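Local atomic coordinates of bifunctional GH43-CE protein (Bacteroides eggerthii, PDB entry 6MLY), a protein that joins a family 43 glycoside hydrolase module, probably a beta-xylosidase, to a carbohydrate esterase module and probably takes part in arabinoxylan breakdown. Residues 268-271 / 275-278; 26-31 / 307-312; 242-247 / 264-269; 448-453 / 475-480; 46-51 / 371-376. All coordinates share one frame; numbering follows the deposited sequence.

Interaction 1: 268-271 / 275-278; sequences EDCG and RIPY. With EDO (1,2-ethanediol), chain F.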
# COMPACT_ATOMS: atom_id res chain seq x y z
N GLU A 268 15.61 -10.81 -7.43
CA GLU A 268 14.90 -9.94 -8.38
C GLU A 268 14.51 -8.65 -7.66
O GLU A 268 14.42 -8.62 -6.44
CB GLU A 268 13.64 -10.65 -8.88
CG GLU A 268 13.07 -10.08 -10.17
CD GLU A 268 11.63 -10.48 -10.47
OE1 GLU A 268 10.94 -10.96 -9.53
OE2 GLU A 268 11.18 -10.30 -11.63
N ASP A 269 14.30 -7.57 -8.43
CA ASP A 269 13.63 -6.36 -7.94
C ASP A 269 12.13 -6.48 -8.22
O ASP A 269 11.69 -6.17 -9.33
CB ASP A 269 14.22 -5.10 -8.58
CG ASP A 269 15.70 -4.91 -8.31
OD1 ASP A 269 16.19 -5.49 -7.32
OD2 ASP A 269 16.35 -4.18 -9.09
N CYS A 270 11.37 -6.95 -7.22
CA CYS A 270 9.93 -7.23 -7.38
C CYS A 270 9.10 -6.05 -6.85
O CYS A 270 8.04 -6.25 -6.26
CB CYS A 270 9.54 -8.52 -6.65
SG CYS A 270 8.21 -9.46 -7.45
N GLY A 271 9.58 -4.82 -7.08
CA GLY A 271 8.83 -3.60 -6.77
C GLY A 271 8.85 -3.25 -5.29
O GLY A 271 9.91 -3.21 -4.67
N ARG A 275 13.44 -6.63 -2.73
CA ARG A 275 14.38 -7.43 -3.54
C ARG A 275 14.46 -8.85 -2.95
O ARG A 275 15.01 -9.05 -1.87
CB ARG A 275 15.74 -6.71 -3.59
CG ARG A 275 15.64 -5.25 -4.02
CD ARG A 275 16.98 -4.61 -4.35
NE ARG A 275 17.68 -4.10 -3.18
CZ ARG A 275 19.00 -3.94 -3.09
NH1 ARG A 275 19.78 -4.23 -4.12
NH2 ARG A 275 19.54 -3.49 -1.98
N ILE A 276 13.90 -9.82 -3.68
CA ILE A 276 13.43 -11.09 -3.11
C ILE A 276 14.31 -12.24 -3.60
O ILE A 276 14.54 -12.38 -4.80
CB ILE A 276 11.93 -11.31 -3.41
CG1 ILE A 276 11.61 -11.30 -4.91
CG2 ILE A 276 11.05 -10.30 -2.68
CD1 ILE A 276 10.29 -11.94 -5.25
N PRO A 277 14.86 -13.07 -2.69
CA PRO A 277 15.64 -14.26 -3.06
C PRO A 277 15.02 -15.23 -4.07
O PRO A 277 13.82 -15.52 -4.01
CB PRO A 277 15.79 -14.98 -1.72
CG PRO A 277 15.88 -13.85 -0.72
CD PRO A 277 14.87 -12.85 -1.23
N TYR A 278 15.89 -15.73 -4.97
CA TYR A 278 15.58 -16.71 -6.02
C TYR A 278 16.64 -17.82 -5.99
O TYR A 278 17.84 -17.54 -5.87
CB TYR A 278 15.57 -16.06 -7.40
CG TYR A 278 14.27 -15.45 -7.84
CD1 TYR A 278 13.67 -14.44 -7.11
CD2 TYR A 278 13.64 -15.86 -9.01
CE1 TYR A 278 12.47 -13.86 -7.51
CE2 TYR A 278 12.44 -15.29 -9.43
CZ TYR A 278 11.86 -14.29 -8.68
OH TYR A 278 10.68 -13.72 -9.07
C1 EDO F . 22.97 -2.84 -3.44
O1 EDO F . 22.29 -3.98 -2.91
C2 EDO F . 23.63 -2.10 -2.28
O2 EDO F . 24.53 -2.99 -1.60

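Interaction 2: 26-31 / 307-312; sequences IYADAP and RGLIPG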
# COMPACT_ATOMS: atom_id res chain seq x y z
N ILE A 26 12.02 -16.98 -0.86
CA ILE A 26 11.69 -15.96 0.13
C ILE A 26 11.00 -14.79 -0.58
O ILE A 26 11.65 -14.01 -1.27
CB ILE A 26 12.94 -15.48 0.90
CG1 ILE A 26 13.61 -16.62 1.67
CG2 ILE A 26 12.58 -14.31 1.81
CD1 ILE A 26 14.88 -16.22 2.39
N TYR A 27 9.68 -14.66 -0.40
CA TYR A 27 8.95 -13.53 -0.95
C TYR A 27 9.03 -12.37 0.04
O TYR A 27 8.04 -12.03 0.70
CB TYR A 27 7.50 -13.93 -1.27
CG TYR A 27 6.89 -13.20 -2.44
CD1 TYR A 27 6.04 -13.86 -3.32
CD2 TYR A 27 7.17 -11.87 -2.70
CE1 TYR A 27 5.47 -13.21 -4.40
CE2 TYR A 27 6.61 -11.20 -3.78
CZ TYR A 27 5.75 -11.88 -4.63
OH TYR A 27 5.19 -11.22 -5.69
N ALA A 28 10.22 -11.77 0.14
CA ALA A 28 10.49 -10.66 1.06
C ALA A 28 11.89 -10.09 0.80
O ALA A 28 12.72 -10.72 0.14
CB ALA A 28 10.37 -11.12 2.50
N ASP A 29 12.13 -8.90 1.35
CA ASP A 29 13.31 -8.09 1.09
C ASP A 29 14.50 -8.68 1.85
O ASP A 29 14.71 -8.38 3.03
CB ASP A 29 13.02 -6.63 1.44
CG ASP A 29 14.07 -5.64 0.99
OD1 ASP A 29 14.50 -5.70 -0.18
OD2 ASP A 29 14.45 -4.79 1.82
N ALA A 30 15.26 -9.55 1.16
CA ALA A 30 16.50 -10.13 1.65
C ALA A 30 17.58 -9.96 0.58
O ALA A 30 17.99 -10.93 -0.05
CB ALA A 30 16.29 -11.59 1.99
N PRO A 31 18.03 -8.71 0.32
CA PRO A 31 19.00 -8.44 -0.74
C PRO A 31 20.46 -8.73 -0.36
O PRO A 31 20.80 -8.76 0.82
CB PRO A 31 18.82 -6.93 -0.97
CG PRO A 31 18.42 -6.39 0.38
CD PRO A 31 17.60 -7.49 1.02
N ARG A 307 6.98 -23.50 4.41
CA ARG A 307 6.00 -23.14 5.44
C ARG A 307 6.00 -21.61 5.62
O ARG A 307 5.82 -21.11 6.74
CB ARG A 307 6.30 -23.81 6.79
CG ARG A 307 6.69 -25.28 6.71
CD ARG A 307 6.79 -25.88 8.10
NE ARG A 307 8.00 -26.67 8.30
CZ ARG A 307 9.20 -26.17 8.60
NH1 ARG A 307 9.38 -24.86 8.59
NH2 ARG A 307 10.20 -26.97 8.91
N GLY A 308 6.20 -20.88 4.52
CA GLY A 308 6.00 -19.44 4.48
C GLY A 308 7.14 -18.69 5.15
O GLY A 308 8.25 -19.17 5.17
N LEU A 309 6.83 -17.50 5.69
CA LEU A 309 7.83 -16.65 6.33
C LEU A 309 7.44 -16.36 7.78
O LEU A 309 8.05 -15.49 8.41
CB LEU A 309 7.98 -15.35 5.53
CG LEU A 309 8.13 -15.52 4.02
CD1 LEU A 309 6.79 -15.38 3.32
CD2 LEU A 309 9.14 -14.53 3.46
N ILE A 310 6.44 -17.09 8.30
CA ILE A 310 6.01 -16.93 9.68
C ILE A 310 6.27 -18.25 10.40
O ILE A 310 5.75 -19.28 9.99
CB ILE A 310 4.52 -16.51 9.75
CG1 ILE A 310 4.25 -15.26 8.91
CG2 ILE A 310 4.07 -16.33 11.19
CD1 ILE A 310 2.79 -14.87 8.82
N PRO A 311 7.08 -18.21 11.48
CA PRO A 311 7.60 -17.00 12.10
C PRO A 311 9.10 -16.72 11.85
O PRO A 311 9.73 -16.05 12.67
CB PRO A 311 7.33 -17.27 13.58
CG PRO A 311 7.62 -18.74 13.74
CD PRO A 311 7.31 -19.35 12.39
N GLY A 312 9.64 -17.17 10.71
CA GLY A 312 11.09 -17.18 10.45
C GLY A 312 11.66 -15.79 10.20
O GLY A 312 12.67 -15.41 10.80

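Interaction 3: 242-247 / 264-269; sequences VVFQDR and AYLFED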
# COMPACT_ATOMS: atom_id res chain seq x y z
N VAL A 242 27.96 -15.02 -20.29
CA VAL A 242 26.62 -14.77 -19.75
C VAL A 242 26.01 -16.12 -19.37
O VAL A 242 25.90 -17.00 -20.22
CB VAL A 242 25.75 -14.01 -20.78
CG1 VAL A 242 24.29 -13.91 -20.35
CG2 VAL A 242 26.30 -12.62 -21.08
N VAL A 243 25.63 -16.30 -18.10
CA VAL A 243 25.09 -17.59 -17.64
C VAL A 243 23.59 -17.50 -17.35
O VAL A 243 22.89 -18.50 -17.44
CB VAL A 243 25.87 -18.13 -16.42
CG1 VAL A 243 27.38 -18.09 -16.64
CG2 VAL A 243 25.49 -17.42 -15.13
N PHE A 244 23.09 -16.31 -16.97
CA PHE A 244 21.65 -16.14 -16.71
C PHE A 244 21.21 -14.72 -17.09
O PHE A 244 21.90 -13.74 -16.82
CB PHE A 244 21.33 -16.47 -15.25
CG PHE A 244 19.89 -16.81 -14.95
CD1 PHE A 244 19.14 -17.60 -15.82
CD2 PHE A 244 19.29 -16.37 -13.78
CE1 PHE A 244 17.82 -17.91 -15.53
CE2 PHE A 244 17.97 -16.69 -13.50
CZ PHE A 244 17.24 -17.47 -14.37
N GLN A 245 20.03 -14.63 -17.73
CA GLN A 245 19.48 -13.37 -18.22
C GLN A 245 17.95 -13.49 -18.31
O GLN A 245 17.38 -13.58 -19.40
CB GLN A 245 20.13 -13.04 -19.57
CG GLN A 245 19.77 -11.66 -20.10
CD GLN A 245 20.73 -11.21 -21.17
OE1 GLN A 245 21.91 -10.97 -20.90
NE2 GLN A 245 20.23 -11.08 -22.38
N ASP A 246 17.31 -13.47 -17.14
CA ASP A 246 15.91 -13.85 -16.98
C ASP A 246 15.29 -12.95 -15.91
O ASP A 246 15.54 -13.15 -14.72
CB ASP A 246 15.82 -15.34 -16.64
CG ASP A 246 14.44 -15.85 -16.24
OD1 ASP A 246 13.44 -15.20 -16.59
OD2 ASP A 246 14.39 -16.92 -15.58
N ARG A 247 14.53 -11.94 -16.36
CA ARG A 247 13.78 -11.00 -15.50
C ARG A 247 14.74 -10.20 -14.60
O ARG A 247 14.34 -9.77 -13.51
CB ARG A 247 12.71 -11.75 -14.69
CG ARG A 247 11.55 -12.26 -15.53
CD ARG A 247 10.64 -13.19 -14.74
NE ARG A 247 11.19 -14.53 -14.62
CZ ARG A 247 10.59 -15.53 -14.00
NH1 ARG A 247 9.42 -15.35 -13.41
NH2 ARG A 247 11.17 -16.72 -13.95
N ALA A 264 22.00 -21.68 -7.82
CA ALA A 264 22.48 -20.30 -7.79
C ALA A 264 21.51 -19.46 -6.97
O ALA A 264 20.35 -19.32 -7.35
CB ALA A 264 22.60 -19.77 -9.20
N TYR A 265 21.98 -18.91 -5.84
CA TYR A 265 21.16 -17.99 -5.04
C TYR A 265 21.31 -16.58 -5.63
O TYR A 265 22.43 -16.09 -5.77
CB TYR A 265 21.51 -18.07 -3.55
CG TYR A 265 22.90 -17.67 -3.16
CD1 TYR A 265 23.21 -16.35 -2.86
CD2 TYR A 265 23.92 -18.60 -3.07
CE1 TYR A 265 24.49 -15.97 -2.49
CE2 TYR A 265 25.21 -18.25 -2.71
CZ TYR A 265 25.49 -16.93 -2.41
OH TYR A 265 26.76 -16.57 -2.04
N LEU A 266 20.17 -15.98 -6.00
CA LEU A 266 20.06 -14.68 -6.68
C LEU A 266 18.83 -13.94 -6.16
O LEU A 266 18.05 -14.49 -5.38
CB LEU A 266 19.93 -14.91 -8.19
CG LEU A 266 20.98 -15.80 -8.84
CD1 LEU A 266 20.49 -16.29 -10.20
CD2 LEU A 266 22.31 -15.07 -8.98
N PHE A 267 18.62 -12.70 -6.62
CA PHE A 267 17.43 -11.92 -6.25
C PHE A 267 16.93 -11.06 -7.42
O PHE A 267 17.72 -10.63 -8.27
CB PHE A 267 17.69 -11.07 -5.01
CG PHE A 267 18.61 -9.89 -5.20
CD1 PHE A 267 18.15 -8.70 -5.75
CD2 PHE A 267 19.94 -9.96 -4.80
CE1 PHE A 267 19.00 -7.62 -5.92
CE2 PHE A 267 20.79 -8.87 -4.97
CZ PHE A 267 20.32 -7.70 -5.53
N GLU A 268 15.61 -10.81 -7.43
CA GLU A 268 14.90 -9.94 -8.38
C GLU A 268 14.51 -8.65 -7.66
O GLU A 268 14.42 -8.62 -6.44
CB GLU A 268 13.64 -10.65 -8.88
CG GLU A 268 13.07 -10.08 -10.17
CD GLU A 268 11.63 -10.48 -10.47
OE1 GLU A 268 10.94 -10.96 -9.53
OE2 GLU A 268 11.18 -10.30 -11.63
N ASP A 269 14.30 -7.57 -8.43
CA ASP A 269 13.63 -6.36 -7.94
C ASP A 269 12.13 -6.48 -8.22
O ASP A 269 11.69 -6.17 -9.33
CB ASP A 269 14.22 -5.10 -8.58
CG ASP A 269 15.70 -4.91 -8.31
OD1 ASP A 269 16.19 -5.49 -7.32
OD2 ASP A 269 16.35 -4.18 -9.09

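Interaction 4: 448-453 / 475-480; sequences CDFRNK and LKMQYT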
# COMPACT_ATOMS: atom_id res chain seq x y z
N CYS A 448 -1.43 -5.13 2.41
CA CYS A 448 -0.49 -5.00 1.29
C CYS A 448 -0.87 -5.98 0.18
O CYS A 448 -0.96 -7.19 0.43
CB CYS A 448 0.94 -5.30 1.72
SG CYS A 448 1.66 -4.08 2.87
N ASP A 449 -1.08 -5.46 -1.03
CA ASP A 449 -1.29 -6.28 -2.22
C ASP A 449 -0.11 -6.03 -3.17
O ASP A 449 -0.04 -4.98 -3.82
CB ASP A 449 -2.64 -6.02 -2.90
CG ASP A 449 -3.01 -7.08 -3.91
OD1 ASP A 449 -2.41 -8.17 -3.85
OD2 ASP A 449 -3.89 -6.83 -4.76
N PHE A 450 0.81 -7.00 -3.20
CA PHE A 450 1.93 -7.02 -4.13
C PHE A 450 1.59 -7.88 -5.35
O PHE A 450 2.29 -7.82 -6.35
CB PHE A 450 3.20 -7.50 -3.41
CG PHE A 450 3.59 -6.69 -2.19
CD1 PHE A 450 4.11 -5.41 -2.33
CD2 PHE A 450 3.42 -7.20 -0.91
CE1 PHE A 450 4.46 -4.66 -1.21
CE2 PHE A 450 3.77 -6.44 0.20
CZ PHE A 450 4.29 -5.18 0.05
N ARG A 451 0.50 -8.66 -5.27
CA ARG A 451 0.05 -9.55 -6.37
C ARG A 451 0.23 -8.83 -7.71
O ARG A 451 -0.43 -7.83 -7.97
CB ARG A 451 -1.42 -9.95 -6.21
CG ARG A 451 -1.70 -10.90 -5.05
CD ARG A 451 -3.17 -11.28 -4.88
NE ARG A 451 -4.05 -10.12 -4.72
CZ ARG A 451 -5.05 -10.04 -3.86
NH1 ARG A 451 -5.36 -11.07 -3.09
NH2 ARG A 451 -5.73 -8.91 -3.75
N ASN A 452 1.13 -9.35 -8.54
CA ASN A 452 1.41 -8.80 -9.87
C ASN A 452 1.75 -7.30 -9.75
O ASN A 452 1.34 -6.49 -10.57
CB ASN A 452 0.25 -9.07 -10.84
CG ASN A 452 0.08 -10.54 -11.18
OD1 ASN A 452 -0.07 -10.90 -12.35
ND2 ASN A 452 0.10 -11.39 -10.17
N LYS A 453 2.48 -6.96 -8.68
CA LYS A 453 3.09 -5.65 -8.45
C LYS A 453 2.05 -4.53 -8.49
O LYS A 453 2.38 -3.41 -8.88
CB LYS A 453 4.21 -5.41 -9.48
CG LYS A 453 5.56 -6.01 -9.10
CD LYS A 453 6.31 -6.64 -10.25
CE LYS A 453 5.70 -7.95 -10.69
NZ LYS A 453 6.60 -8.70 -11.60
N LEU A 475 -2.47 3.72 -0.41
CA LEU A 475 -1.07 4.12 -0.54
C LEU A 475 -0.46 3.40 -1.75
O LEU A 475 -0.14 2.21 -1.66
CB LEU A 475 -0.33 3.75 0.75
CG LEU A 475 1.17 4.07 0.75
CD1 LEU A 475 1.39 5.57 0.82
CD2 LEU A 475 1.88 3.36 1.89
N LYS A 476 -0.31 4.13 -2.86
CA LYS A 476 0.38 3.61 -4.05
C LYS A 476 1.89 3.52 -3.75
O LYS A 476 2.64 4.45 -4.03
CB LYS A 476 0.13 4.48 -5.28
CG LYS A 476 -1.29 4.44 -5.83
CD LYS A 476 -1.83 3.04 -6.04
CE LYS A 476 -3.10 3.01 -6.88
NZ LYS A 476 -2.83 3.28 -8.31
N MET A 477 2.29 2.38 -3.17
CA MET A 477 3.67 2.12 -2.79
C MET A 477 4.57 2.21 -4.04
O MET A 477 4.22 1.67 -5.08
CB MET A 477 3.81 0.72 -2.17
CG MET A 477 3.17 0.59 -0.81
SD MET A 477 2.84 -1.16 -0.36
CE MET A 477 3.23 -1.07 1.41
N GLN A 478 5.69 2.93 -3.92
CA GLN A 478 6.74 2.92 -4.94
C GLN A 478 8.10 2.61 -4.28
O GLN A 478 8.42 3.12 -3.19
CB GLN A 478 6.80 4.25 -5.70
CG GLN A 478 7.63 4.16 -6.99
CD GLN A 478 8.04 5.49 -7.57
OE1 GLN A 478 7.54 6.55 -7.20
NE2 GLN A 478 8.97 5.44 -8.51
N TYR A 479 8.88 1.76 -4.95
CA TYR A 479 10.20 1.36 -4.50
C TYR A 479 11.22 2.44 -4.91
O TYR A 479 11.81 2.36 -5.99
CB TYR A 479 10.57 -0.02 -5.05
CG TYR A 479 11.88 -0.56 -4.54
CD1 TYR A 479 11.96 -1.13 -3.28
CD2 TYR A 479 13.03 -0.48 -5.30
CE1 TYR A 479 13.16 -1.62 -2.79
CE2 TYR A 479 14.24 -0.96 -4.83
CZ TYR A 479 14.31 -1.54 -3.57
OH TYR A 479 15.49 -2.02 -3.08
N THR A 480 11.39 3.44 -4.05
CA THR A 480 12.23 4.61 -4.29
C THR A 480 13.62 4.37 -3.68
O THR A 480 13.79 3.49 -2.84
CB THR A 480 11.56 5.88 -3.75
OG1 THR A 480 11.44 5.81 -2.33
CG2 THR A 480 10.17 6.11 -4.33

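Interaction 5: 46-51 / 371-376; sequences STTMHM and TQRTIG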
# COMPACT_ATOMS: atom_id res chain seq x y z
N SER A 46 23.10 -10.97 4.91
CA SER A 46 22.09 -10.17 4.22
C SER A 46 22.33 -8.68 4.46
O SER A 46 23.10 -8.29 5.34
CB SER A 46 20.72 -10.59 4.68
OG SER A 46 19.75 -10.29 3.70
N THR A 47 21.67 -7.84 3.65
CA THR A 47 21.73 -6.38 3.76
C THR A 47 20.40 -5.85 4.31
O THR A 47 19.32 -6.23 3.83
CB THR A 47 22.07 -5.74 2.42
OG1 THR A 47 23.33 -6.23 1.95
CG2 THR A 47 22.15 -4.23 2.49
N THR A 48 20.49 -4.99 5.33
CA THR A 48 19.38 -4.18 5.86
C THR A 48 19.78 -2.71 5.96
O THR A 48 19.02 -1.90 6.50
CB THR A 48 18.93 -4.68 7.23
OG1 THR A 48 20.02 -4.53 8.14
CG2 THR A 48 18.45 -6.12 7.20
N MET A 49 20.97 -2.36 5.45
CA MET A 49 21.44 -0.98 5.33
C MET A 49 21.34 -0.27 6.69
O MET A 49 22.10 -0.60 7.61
CB MET A 49 20.62 -0.23 4.27
CG MET A 49 20.90 -0.71 2.86
SD MET A 49 19.53 -0.40 1.72
CE MET A 49 20.02 -1.43 0.34
N HIS A 50 20.36 0.63 6.83
CA HIS A 50 20.31 1.62 7.91
C HIS A 50 19.53 1.09 9.12
O HIS A 50 19.32 1.84 10.07
CB HIS A 50 19.70 2.93 7.39
CG HIS A 50 18.35 2.73 6.78
ND1 HIS A 50 18.17 2.71 5.42
CD2 HIS A 50 17.15 2.50 7.33
CE1 HIS A 50 16.90 2.49 5.15
NE2 HIS A 50 16.25 2.36 6.31
N MET A 51 19.11 -0.18 9.08
CA MET A 51 18.40 -0.79 10.20
C MET A 51 19.40 -1.17 11.32
O MET A 51 20.58 -1.37 11.07
CB MET A 51 17.65 -2.05 9.77
CG MET A 51 16.66 -1.83 8.65
SD MET A 51 15.47 -0.48 8.95
CE MET A 51 14.29 -1.32 10.00
N THR A 371 10.26 -2.06 13.43
CA THR A 371 9.88 -2.58 12.11
C THR A 371 10.11 -4.09 11.95
O THR A 371 11.02 -4.66 12.54
CB THR A 371 10.65 -1.87 11.00
OG1 THR A 371 11.96 -2.44 10.96
CG2 THR A 371 10.74 -0.37 11.19
N GLN A 372 9.26 -4.70 11.12
CA GLN A 372 9.48 -5.99 10.48
C GLN A 372 9.31 -5.80 8.96
O GLN A 372 8.86 -4.75 8.52
CB GLN A 372 8.50 -7.04 11.00
CG GLN A 372 8.59 -7.28 12.49
CD GLN A 372 7.93 -8.57 12.92
OE1 GLN A 372 7.73 -9.49 12.13
NE2 GLN A 372 7.60 -8.66 14.20
N ARG A 373 9.67 -6.82 8.18
CA ARG A 373 9.55 -6.78 6.72
C ARG A 373 8.07 -6.92 6.34
O ARG A 373 7.26 -7.41 7.13
CB ARG A 373 10.41 -7.88 6.08
CG ARG A 373 11.91 -7.71 6.27
CD ARG A 373 12.72 -8.89 5.75
NE ARG A 373 14.16 -8.71 5.88
CZ ARG A 373 14.88 -9.00 6.97
NH1 ARG A 373 14.33 -9.68 7.96
NH2 ARG A 373 16.13 -8.60 7.06
N THR A 374 7.71 -6.45 5.14
CA THR A 374 6.47 -6.86 4.50
C THR A 374 6.75 -8.14 3.72
O THR A 374 7.89 -8.39 3.33
CB THR A 374 5.91 -5.77 3.58
OG1 THR A 374 6.93 -5.37 2.67
CG2 THR A 374 5.40 -4.57 4.35
N ILE A 375 5.72 -8.96 3.50
CA ILE A 375 5.89 -10.24 2.84
C ILE A 375 4.90 -10.34 1.67
O ILE A 375 3.85 -9.72 1.70
CB ILE A 375 5.72 -11.39 3.85
CG1 ILE A 375 4.29 -11.50 4.38
CG2 ILE A 375 6.72 -11.25 4.98
CD1 ILE A 375 4.08 -12.66 5.34
N GLY A 376 5.28 -11.13 0.66
CA GLY A 376 4.43 -11.39 -0.51
C GLY A 376 3.87 -12.81 -0.49
O GLY A 376 4.32 -13.65 0.28

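Interaction 1: 268-271 / 275-278
Glu268 and Tyr278 meet on one side of an antiparallel beta hairpin, strands 262-269 and 275-282, that belongs to the family 43 beta-propeller module. The carboxylate approaches the phenol obliquely, its plane turned 70° from the ring, and OE1 of Glu268 receives a weak hydrogen bond from Tyr278 OH at 2.8 Å. With CG opposite the backbone N (chi1 -161°) and the rest of the chain extended, Glu268 reaches the hydroxyl while its CB packs 3.7 Å from CE1 of Tyr278. Backbone pairing fixes this register: Glu268 N binds Ile276 O at 3.2 Å, and Ile276 N returns a bond to Glu268 O at 3.1 Å.

Asp269 and Arg275, a non-hydrogen-bonded pair, share the other face. Their side chains run side by side in the same direction, so that Asp269 OD1 touches a methylene, Arg275 CD at 3.2 Å, and not the guanidinium nitrogens. The guanidinium instead turns its edge to a 1,2-ethanediol, probably from the crystallisation liquor, whose O1 lies 2.8 Å from Arg275 NH1 and also accepts from NH2; Asp32 holds the diol as well. With a leucine at Arg275, the diol oxygen would probably lose both N-H donors and Asp269 its neighbouring positive charge. Two N-H groups of one guanidinium edge thus converge on a single oxygen, while the Asp269 carboxylate meets only the aliphatic part of the arginine.

Interaction 2: 26-31 / 307-312
Leu309 presses a single methyl, CD2, against the chain around Ile26 and Ala28, and this small apolar patch is the tight part of a contact between two irregular segments far apart in sequence. CD2 of Leu309 lies 3.8 Å from Ile26 CG2 and equally far from Ala28 CB, so one branch meets a methyl of each residue. The carbonyl oxygen Tyr27 O comes within 3.9 Å of the same Leu309 CD2. Leu309 places CG away from its own carbonyl carbon (chi1 -48°), which sends the branch across to Ile26 at a slant. The opposing chain is bent here: Tyr27 is the centre of an inverse gamma turn, with a weak bond from Ala28 N to Ile26 O at 3.0 Å. Ile26 also packs on Pro277 of strand 275-282.

The remainder is loose. The Tyr27 side chain leads away from Leu309 and packs instead on Cys270, Ile276 and Pro377, while Arg307, Gly308 and Pro311 of the 307-312 loop are exposed to solvent. No hydrogen bond or salt bridge joins the segments. The attachment of the 307-312 loop to the propeller's N-terminal segment therefore rests here on dispersion and on the exclusion of water from three small apolar groups, a chemistry that sets proximity but imposes little direction.

Interaction 3: 242-247 / 264-269
The loop 242-247 runs beside strand 262-269, the touching parts of the two chains only 23° apart in direction, and brings Phe244 to Leu266 and Arg247 to Glu268. Strand 262-269 is the middle one of three antiparallel strands in a sheet of the family 43 beta-propeller, with 250-256 and 275-282 flanking it, and the loop lies over one side of it. A first torsion of -159° carries the ring of Phe244 away from its backbone N and out to the strand, where CD2 lies 3.8 Å from Leu266 CD1. The two side chains meet at an oblique angle, and Val280 of the next strand also packs against Phe244.

Nearer the strand's end, the loop's backbone does the touching: Arg247 O sits 3.6 Å from Glu268 CG. Glu268 OE2 is 3.7 Å from Arg247 CB, whereas OE2 of Glu268 and NE of Arg247 are 5.2 Å apart, too far for a salt bridge. An alanine at Glu268 would remove the CG that meets this carbonyl and would probably leave the hydroxyl of Tyr278 without its carboxylate partner. Arg247 spends its NE closer to home, in a salt bridge to Asp246 OD1 at 3.1 Å that arrives from above the carboxylate plane, 39° out of it.

Interaction 4: 448-453 / 475-480
A buried Met-aromatic contact, in which Met477 bridges Phe450 and Cys448, lies at the ends of two strands of the concanavalin A-like beta sandwich. Cys448 belongs to strand 441-449 and Phe450 follows it, while Met477 comes just after strand 469-476. Strand 456-462 lies between these two in the sheet, and the segments meet through side chains alone. No hydrogen bond crosses the contact.

The sulfur does the work on the aromatic side. Met477 SD lies 3.9 Å from Phe450 CE1 and 5.0 Å from the ring centroid, 55° off the ring normal, an oblique approach. The two side chains cross at about a right angle. Met477 has CG turned from its carbonyl carbon, and a bend at its last torsion (chi3 142°) directs the methyl past the phenylalanine to the cysteine. Leu400 of the facing sheet packs on both Cys448 and Met477, so the contact forms part of the core between the layers, and Met477 also touches Ala272, a residue of the propeller module.

The turn after strand 441-449 has its own polar fastening. Asp449 OD1 accepts from Arg451 N at 3.3 Å in an Asx turn, and Asp449 is salt-bridged to Arg451, which binds Asp516 as well. The tip of the methionine completes the apolar side: CE of Met477 ends 3.7 Å from Cys448 SG.

Interaction 5: 46-51 / 371-376
A type II' beta turn, Thr48 to Met51, carries the contact between the propeller module and the eight-strand sheet of the concanavalin A-like sandwich, where Thr48 meets Arg373 and Met51 meets Thr371. The turn is closed by Met51 N binding Thr48 O at 3.1 Å, and it leads into the short strand 51-52, the outermost strand of that sheet. Strand 333-335 lies between it and strand 370-373.

Thr48 offers a methyl, not its hydroxyl: CG2, pointing away from the carbonyl carbon of its own residue, lies 3.4 Å from Arg373 NH2. It reaches the guanidinium obliquely, the two side chains crossing near a right angle. Arg373 is extended from CG to NE, which brings NE to Asp29 O for a hydrogen bond. The second pair is tip to tip, Met51 CE against Thr371, though the exact placing of this methyl is doubtful. Thr371 OG1 is hydrogen-bonded to Gln333 O on strand 333-335.

Neither pair is a hydrogen bond. The methyls of Thr48 and, less certainly, Met51 give contact without direction at the module boundary; direction comes from the neighbours that bind NE of Arg373 and the threonine hydroxyl.

How the interactions relate
Four of the five contacts gather where the propeller meets the concanavalin A-like sandwich, with interaction 3 farther out. Interactions 1 and 3, 10 Å apart between centres, share strand 262-269 and Glu268 in one sheet. Interaction 2 is joined to interaction 1 by Asp29 OD1 and Arg275 N at 2.9 Å, and to interaction 5 by Asp29 O and Arg373 NE, so Asp29 ties both modules. Along the chain, interactions 1 and 3 are nested within the loops closed by 2 and 5, which cross each other; interaction 4 follows later, packing Phe450 on Thr374 and Ile375 of interaction 5. The two modules are thus interlocked, not strung in simple series.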